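Local coordinates for MdbA protein (Corynebacterium matruchotii ATCC 14266, PDB 6BO0), which probably catalyses disulfide bond formation in exported proteins, as a thiol-disulfide oxidoreductase of the DsbA family with a thioredoxin-like fold, at residues Q29-I43 / M63-R77. Residues are numbered along the deposited sequence; the frame is centred on the assembly and turned at random.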
loop_
_atom_site.group_PDB
_atom_site.type_symbol
_atom_site.label_atom_id
_atom_site.label_comp_id
_atom_site.label_asym_id
_atom_site.label_seq_id
_atom_site.Cartn_x
_atom_site.Cartn_y
_atom_site.Cartn_z
ATOM N N GLN A 29 -8.703 -1.409 -1.996
ATOM C CA GLN A 29 -9.327 -2.704 -1.744
ATOM C C GLN A 29 -8.753 -3.718 -2.712
ATOM O O GLN A 29 -8.813 -3.536 -3.936
ATOM C CB GLN A 29 -10.847 -2.572 -1.949
ATOM C CG GLN A 29 -11.656 -3.858 -1.777
ATOM C CD GLN A 29 -13.016 -3.791 -2.489
ATOM O OE1 GLN A 29 -13.160 -4.203 -3.654
ATOM N NE2 GLN A 29 -13.987 -3.215 -1.829
ATOM N N LEU A 30 -8.242 -4.800 -2.143
ATOM C CA LEU A 30 -7.734 -5.930 -2.887
ATOM C C LEU A 30 -8.617 -7.127 -2.587
ATOM O O LEU A 30 -8.738 -7.566 -1.443
ATOM C CB LEU A 30 -6.289 -6.246 -2.484
ATOM C CG LEU A 30 -5.338 -5.037 -2.498
ATOM C CD1 LEU A 30 -3.956 -5.495 -2.031
ATOM C CD2 LEU A 30 -5.238 -4.409 -3.887
ATOM N N VAL A 31 -9.210 -7.686 -3.621
ATOM C CA VAL A 31 -10.192 -8.768 -3.453
ATOM C C VAL A 31 -10.258 -9.505 -4.768
ATOM O O VAL A 31 -10.090 -8.915 -5.837
ATOM C CB VAL A 31 -11.592 -8.265 -3.025
ATOM C CG1 VAL A 31 -12.345 -7.609 -4.167
ATOM C CG2 VAL A 31 -12.405 -9.396 -2.437
ATOM N N SER A 32 -10.476 -10.806 -4.695
ATOM C CA SER A 32 -10.618 -11.551 -5.911
ATOM C C SER A 32 -12.050 -11.925 -6.202
ATOM O O SER A 32 -12.932 -11.855 -5.344
ATOM C CB SER A 32 -9.733 -12.753 -5.905
ATOM O OG SER A 32 -10.381 -13.784 -5.225
ATOM N N ASP A 33 -12.278 -12.318 -7.447
ATOM C CA ASP A 33 -13.573 -12.838 -7.875
ATOM C C ASP A 33 -13.982 -14.116 -7.121
ATOM O O ASP A 33 -15.145 -14.485 -7.131
ATOM C CB ASP A 33 -13.557 -13.142 -9.377
ATOM C CG ASP A 33 -13.534 -11.891 -10.251
ATOM O OD1 ASP A 33 -13.672 -10.749 -9.748
ATOM O OD2 ASP A 33 -13.386 -12.052 -11.486
ATOM N N LYS A 34 -13.031 -14.763 -6.454
ATOM C CA LYS A 34 -13.343 -15.962 -5.662
ATOM C C LYS A 34 -13.880 -15.650 -4.283
ATOM O O LYS A 34 -14.230 -16.550 -3.550
ATOM C CB LYS A 34 -12.120 -16.838 -5.502
ATOM C CG LYS A 34 -11.533 -17.257 -6.824
ATOM C CD LYS A 34 -10.362 -18.209 -6.670
ATOM C CE LYS A 34 -9.786 -18.570 -8.023
ATOM N NZ LYS A 34 -8.685 -19.572 -7.918
ATOM N N ALA A 35 -13.923 -14.369 -3.911
ATOM C CA ALA A 35 -14.382 -13.983 -2.586
ATOM C C ALA A 35 -15.677 -14.698 -2.206
ATOM O O ALA A 35 -16.663 -14.660 -2.917
ATOM C CB ALA A 35 -14.540 -12.481 -2.494
ATOM N N ASP A 36 -15.632 -15.352 -1.059
ATOM C CA ASP A 36 -16.723 -16.185 -0.588
ATOM C C ASP A 36 -16.817 -15.960 0.905
ATOM O O ASP A 36 -15.990 -16.459 1.676
ATOM C CB ASP A 36 -16.429 -17.655 -0.938
ATOM C CG ASP A 36 -17.480 -18.622 -0.425
ATOM O OD1 ASP A 36 -18.573 -18.173 -0.008
ATOM O OD2 ASP A 36 -17.207 -19.853 -0.472
ATOM N N LYS A 37 -17.784 -15.146 1.300
ATOM C CA LYS A 37 -17.907 -14.717 2.683
ATOM C C LYS A 37 -16.566 -14.230 3.217
ATOM O O LYS A 37 -16.183 -14.568 4.343
ATOM C CB LYS A 37 -18.417 -15.868 3.572
ATOM C CG LYS A 37 -19.769 -16.450 3.191
ATOM C CD LYS A 37 -20.138 -17.621 4.097
ATOM C CE LYS A 37 -20.500 -17.191 5.519
ATOM N NZ LYS A 37 -21.916 -16.738 5.645
ATOM N N ALA A 38 -15.836 -13.455 2.421
ATOM C CA ALA A 38 -14.477 -13.101 2.812
ATOM C C ALA A 38 -14.463 -12.216 4.047
ATOM O O ALA A 38 -15.348 -11.384 4.255
ATOM C CB ALA A 38 -13.751 -12.423 1.667
ATOM N N LYS A 39 -13.455 -12.423 4.886
ATOM C CA LYS A 39 -13.178 -11.535 6.004
ATOM C C LYS A 39 -12.582 -10.216 5.502
ATOM O O LYS A 39 -11.753 -10.210 4.610
ATOM C CB LYS A 39 -12.200 -12.210 6.945
ATOM C CG LYS A 39 -12.828 -13.367 7.713
ATOM C CD LYS A 39 -11.797 -14.012 8.604
ATOM C CE LYS A 39 -12.414 -14.853 9.693
ATOM N NZ LYS A 39 -13.125 -16.037 9.172
ATOM N N THR A 40 -12.987 -9.127 6.124
ATOM C CA THR A 40 -12.417 -7.810 5.816
ATOM C C THR A 40 -11.200 -7.584 6.700
ATOM O O THR A 40 -11.307 -7.629 7.911
ATOM C CB THR A 40 -13.464 -6.706 6.027
ATOM O OG1 THR A 40 -14.555 -6.926 5.121
ATOM C CG2 THR A 40 -12.888 -5.326 5.761
ATOM N N VAL A 41 -10.058 -7.303 6.074
ATOM C CA VAL A 41 -8.815 -7.091 6.799
ATOM C C VAL A 41 -8.373 -5.658 6.485
ATOM O O VAL A 41 -8.005 -5.343 5.359
ATOM C CB VAL A 41 -7.730 -8.107 6.423
ATOM C CG1 VAL A 41 -6.469 -7.856 7.235
ATOM C CG2 VAL A 41 -8.241 -9.530 6.622
ATOM N N ASP A 42 -8.406 -4.796 7.489
ATOM C CA ASP A 42 -7.942 -3.411 7.356
ATOM C C ASP A 42 -6.501 -3.320 7.837
ATOM O O ASP A 42 -6.209 -3.729 8.974
ATOM C CB ASP A 42 -8.836 -2.478 8.177
ATOM C CG ASP A 42 -10.239 -2.366 7.620
ATOM O OD1 ASP A 42 -10.396 -1.869 6.496
ATOM O OD2 ASP A 42 -11.215 -2.770 8.305
ATOM N N ILE A 43 -5.630 -2.774 6.991
ATOM C CA ILE A 43 -4.214 -2.634 7.307
ATOM C C ILE A 43 -3.841 -1.166 7.198
ATOM O O ILE A 43 -3.823 -0.596 6.112
ATOM C CB ILE A 43 -3.336 -3.479 6.369
ATOM C CG1 ILE A 43 -3.780 -4.944 6.426
ATOM C CG2 ILE A 43 -1.852 -3.298 6.703
ATOM C CD1 ILE A 43 -3.013 -5.845 5.498
ATOM N N MET A 63 -0.511 -13.163 2.825
ATOM C CA MET A 63 -1.624 -12.259 2.504
ATOM C C MET A 63 -2.064 -12.437 1.040
ATOM O O MET A 63 -3.269 -12.475 0.734
ATOM C CB MET A 63 -1.208 -10.824 2.817
ATOM C CG MET A 63 -2.222 -9.805 2.371
ATOM S SD MET A 63 -1.916 -8.147 2.983
ATOM C CE MET A 63 -0.577 -7.629 1.949
ATOM N N LYS A 64 -1.092 -12.437 0.136
ATOM C CA LYS A 64 -1.404 -12.547 -1.291
ATOM C C LYS A 64 -2.246 -13.793 -1.602
ATOM O O LYS A 64 -3.250 -13.747 -2.317
ATOM C CB LYS A 64 -0.127 -12.581 -2.090
ATOM C CG LYS A 64 -0.311 -12.526 -3.580
ATOM C CD LYS A 64 1.060 -12.482 -4.233
ATOM C CE LYS A 64 0.994 -12.566 -5.729
ATOM N NZ LYS A 64 0.765 -13.954 -6.224
ATOM N N LYS A 65 -1.870 -14.900 -0.994
ATOM C CA LYS A 65 -2.599 -16.136 -1.217
ATOM C C LYS A 65 -4.016 -16.081 -0.657
ATOM O O LYS A 65 -4.969 -16.517 -1.313
ATOM C CB LYS A 65 -1.848 -17.313 -0.628
ATOM C CG LYS A 65 -2.584 -18.638 -0.861
ATOM C CD LYS A 65 -1.715 -19.874 -0.682
ATOM C CE LYS A 65 -2.538 -21.160 -0.735
ATOM N NZ LYS A 65 -3.328 -21.294 -1.983
ATOM N N LEU A 66 -4.158 -15.550 0.558
ATOM C CA LEU A 66 -5.477 -15.404 1.136
ATOM C C LEU A 66 -6.378 -14.541 0.248
ATOM O O LEU A 66 -7.562 -14.830 0.099
ATOM C CB LEU A 66 -5.394 -14.837 2.553
ATOM C CG LEU A 66 -4.743 -15.742 3.603
ATOM C CD1 LEU A 66 -4.583 -14.954 4.874
ATOM C CD2 LEU A 66 -5.543 -17.014 3.842
ATOM N N ILE A 67 -5.826 -13.464 -0.319
ATOM C CA ILE A 67 -6.626 -12.616 -1.211
ATOM C C ILE A 67 -7.026 -13.411 -2.468
ATOM O O ILE A 67 -8.193 -13.481 -2.882
ATOM C CB ILE A 67 -5.861 -11.351 -1.649
ATOM C CG1 ILE A 67 -5.520 -10.453 -0.452
ATOM C CG2 ILE A 67 -6.727 -10.534 -2.642
ATOM C CD1 ILE A 67 -4.478 -9.402 -0.757
ATOM N N GLU A 68 -6.035 -14.030 -3.077
ATOM C CA GLU A 68 -6.294 -14.715 -4.333
ATOM C C GLU A 68 -7.363 -15.796 -4.166
ATOM O O GLU A 68 -8.258 -15.958 -5.013
ATOM C CB GLU A 68 -4.998 -15.303 -4.874
ATOM C CG GLU A 68 -4.098 -14.185 -5.402
ATOM C CD GLU A 68 -2.794 -14.618 -5.998
ATOM O OE1 GLU A 68 -2.408 -15.781 -5.825
ATOM O OE2 GLU A 68 -2.145 -13.762 -6.658
ATOM N N ASP A 69 -7.285 -16.512 -3.049
ATOM C CA ASP A 69 -8.185 -17.625 -2.803
ATOM C C ASP A 69 -9.586 -17.213 -2.351
ATOM O O ASP A 69 -10.447 -18.076 -2.212
ATOM C CB ASP A 69 -7.540 -18.569 -1.808
ATOM C CG ASP A 69 -6.304 -19.258 -2.376
ATOM O OD1 ASP A 69 -5.942 -19.051 -3.581
ATOM O OD2 ASP A 69 -5.676 -20.000 -1.612
ATOM N N GLY A 70 -9.826 -15.933 -2.105
ATOM C CA GLY A 70 -11.143 -15.460 -1.753
ATOM C C GLY A 70 -11.432 -15.557 -0.270
ATOM O O GLY A 70 -12.578 -15.343 0.154
ATOM N N LYS A 71 -10.379 -15.698 0.539
ATOM C CA LYS A 71 -10.560 -15.794 1.997
ATOM C C LYS A 71 -10.671 -14.435 2.682
ATOM O O LYS A 71 -11.312 -14.327 3.731
ATOM C CB LYS A 71 -9.417 -16.588 2.656
ATOM C CG LYS A 71 -9.213 -17.997 2.135
ATOM C CD LYS A 71 -10.365 -18.931 2.464
ATOM C CE LYS A 71 -10.318 -19.410 3.903
ATOM N NZ LYS A 71 -11.365 -20.440 4.204
ATOM N N VAL A 72 -10.068 -13.409 2.083
ATOM C CA VAL A 72 -10.053 -12.081 2.647
ATOM C C VAL A 72 -10.213 -11.037 1.549
ATOM O O VAL A 72 -9.850 -11.262 0.378
ATOM C CB VAL A 72 -8.724 -11.753 3.399
ATOM C CG1 VAL A 72 -8.519 -12.700 4.571
ATOM C CG2 VAL A 72 -7.509 -11.778 2.481
ATOM N N LYS A 73 -10.788 -9.911 1.972
ATOM C CA LYS A 73 -10.787 -8.660 1.232
ATOM C C LYS A 73 -9.872 -7.764 2.057
ATOM O O LYS A 73 -10.170 -7.470 3.217
ATOM C CB LYS A 73 -12.202 -8.063 1.194
ATOM C CG LYS A 73 -12.292 -6.639 0.663
ATOM C CD LYS A 73 -13.695 -6.072 0.739
ATOM C CE LYS A 73 -14.525 -6.509 -0.447
ATOM N NZ LYS A 73 -15.905 -5.951 -0.382
ATOM N N VAL A 74 -8.757 -7.318 1.465
ATOM C CA VAL A 74 -7.793 -6.488 2.182
ATOM C C VAL A 74 -7.996 -5.033 1.796
ATOM O O VAL A 74 -8.000 -4.687 0.599
ATOM C CB VAL A 74 -6.345 -6.933 1.908
ATOM C CG1 VAL A 74 -5.336 -5.891 2.373
ATOM C CG2 VAL A 74 -6.044 -8.267 2.563
ATOM N N ASN A 75 -8.161 -4.201 2.807
ATOM C CA ASN A 75 -8.163 -2.745 2.637
ATOM C C ASN A 75 -6.832 -2.194 3.110
ATOM O O ASN A 75 -6.559 -2.143 4.319
ATOM C CB ASN A 75 -9.277 -2.148 3.480
ATOM C CG ASN A 75 -10.654 -2.466 2.961
ATOM O OD1 ASN A 75 -10.887 -2.560 1.766
ATOM N ND2 ASN A 75 -11.600 -2.576 3.883
ATOM N N ILE A 76 -6.002 -1.759 2.169
ATOM C CA ILE A 76 -4.778 -1.036 2.494
ATOM C C ILE A 76 -5.190 0.398 2.778
ATOM O O ILE A 76 -5.729 1.082 1.903
ATOM C CB ILE A 76 -3.741 -1.110 1.354
ATOM C CG1 ILE A 76 -3.368 -2.559 1.018
ATOM C CG2 ILE A 76 -2.530 -0.250 1.709
ATOM C CD1 ILE A 76 -2.679 -3.327 2.110
ATOM N N ARG A 77 -4.940 0.829 4.010
ATOM C CA ARG A 77 -5.338 2.140 4.506
ATOM C C ARG A 77 -4.087 2.954 4.831
ATOM O O ARG A 77 -3.559 2.935 5.926
ATOM C CB ARG A 77 -6.266 1.966 5.710
ATOM C CG ARG A 77 -7.601 1.368 5.316
ATOM C CD ARG A 77 -8.613 1.394 6.438
ATOM N NE ARG A 77 -9.919 0.853 6.043
ATOM C CZ ARG A 77 -10.818 1.492 5.329
ATOM N NH1 ARG A 77 -10.591 2.736 4.920
ATOM N NH2 ARG A 77 -11.961 0.902 5.027
HETATM O O HOH W 1 -13.428 -2.440 0.748
HETATM O O HOH W 2 -10.455 -12.183 -2.180
HETATM O O HOH W 3 -6.783 -18.393 -6.276
HETATM O O HOH W 4 -13.689 -17.838 2.020
HETATM O O HOH W 5 -13.363 -1.402 6.582
#
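Leu30 and Val41 flank Val74 across two neighbouring strand junctions, and backbone hydrogen bonding makes strand 72-77 the middle member of the three. On one side it runs antiparallel to strand 29-31, where Leu30 and Val74 exchange N-H and C=O in a hydrogen-bonded pair (Leu30 N to Val74 O 2.8 Å). On the other it runs parallel to strand 39-43, and the ladder of bonds climbs from Lys39 N on Lys71 O to Arg77 N on Ile43 O.

Polar side chains gather on one face. Asp42 OD1 takes Asn75 ND2 at 3.0 Å and, in a salt bridge, Arg77 NE at 2.8 Å; the two donors come from opposite faces of the carboxylate, gripping one oxygen between them. Asn75 OD1 turns the other way, through a water to Gln29 NE2, whose amide passes obliquely across the Lys73 chain, Gln29 NE2 lying 3.6 Å from Lys73 CE.

The other face is largely apolar and meets helix 51-68. Ile43 swings CG1 beside its own backbone N (chi1 -56°), bringing CD1 to Met63 SD at 3.6 Å and to Val74 CG1, while Ile67 CD1 lies against Leu30 CB at 4.0 Å.

Turn contacts close the far end. Ser32 OG, in an ST turn, donates to Glu68 O from above the carbonyl plane, and Asp36 N bonds Gly70 O. Gly70, with positive phi, closes a Schellman motif after the helix; its CA lies 3.7 Å from Lys34 C, and a CB there would run into Lys34 O and the preceding carbonyl.

Strand 39-45, helix 51-68 and parallel strand 72-78 form the beta-alpha-beta unit characteristic of the thioredoxin fold, with strand 27-31 added antiparallel beside it.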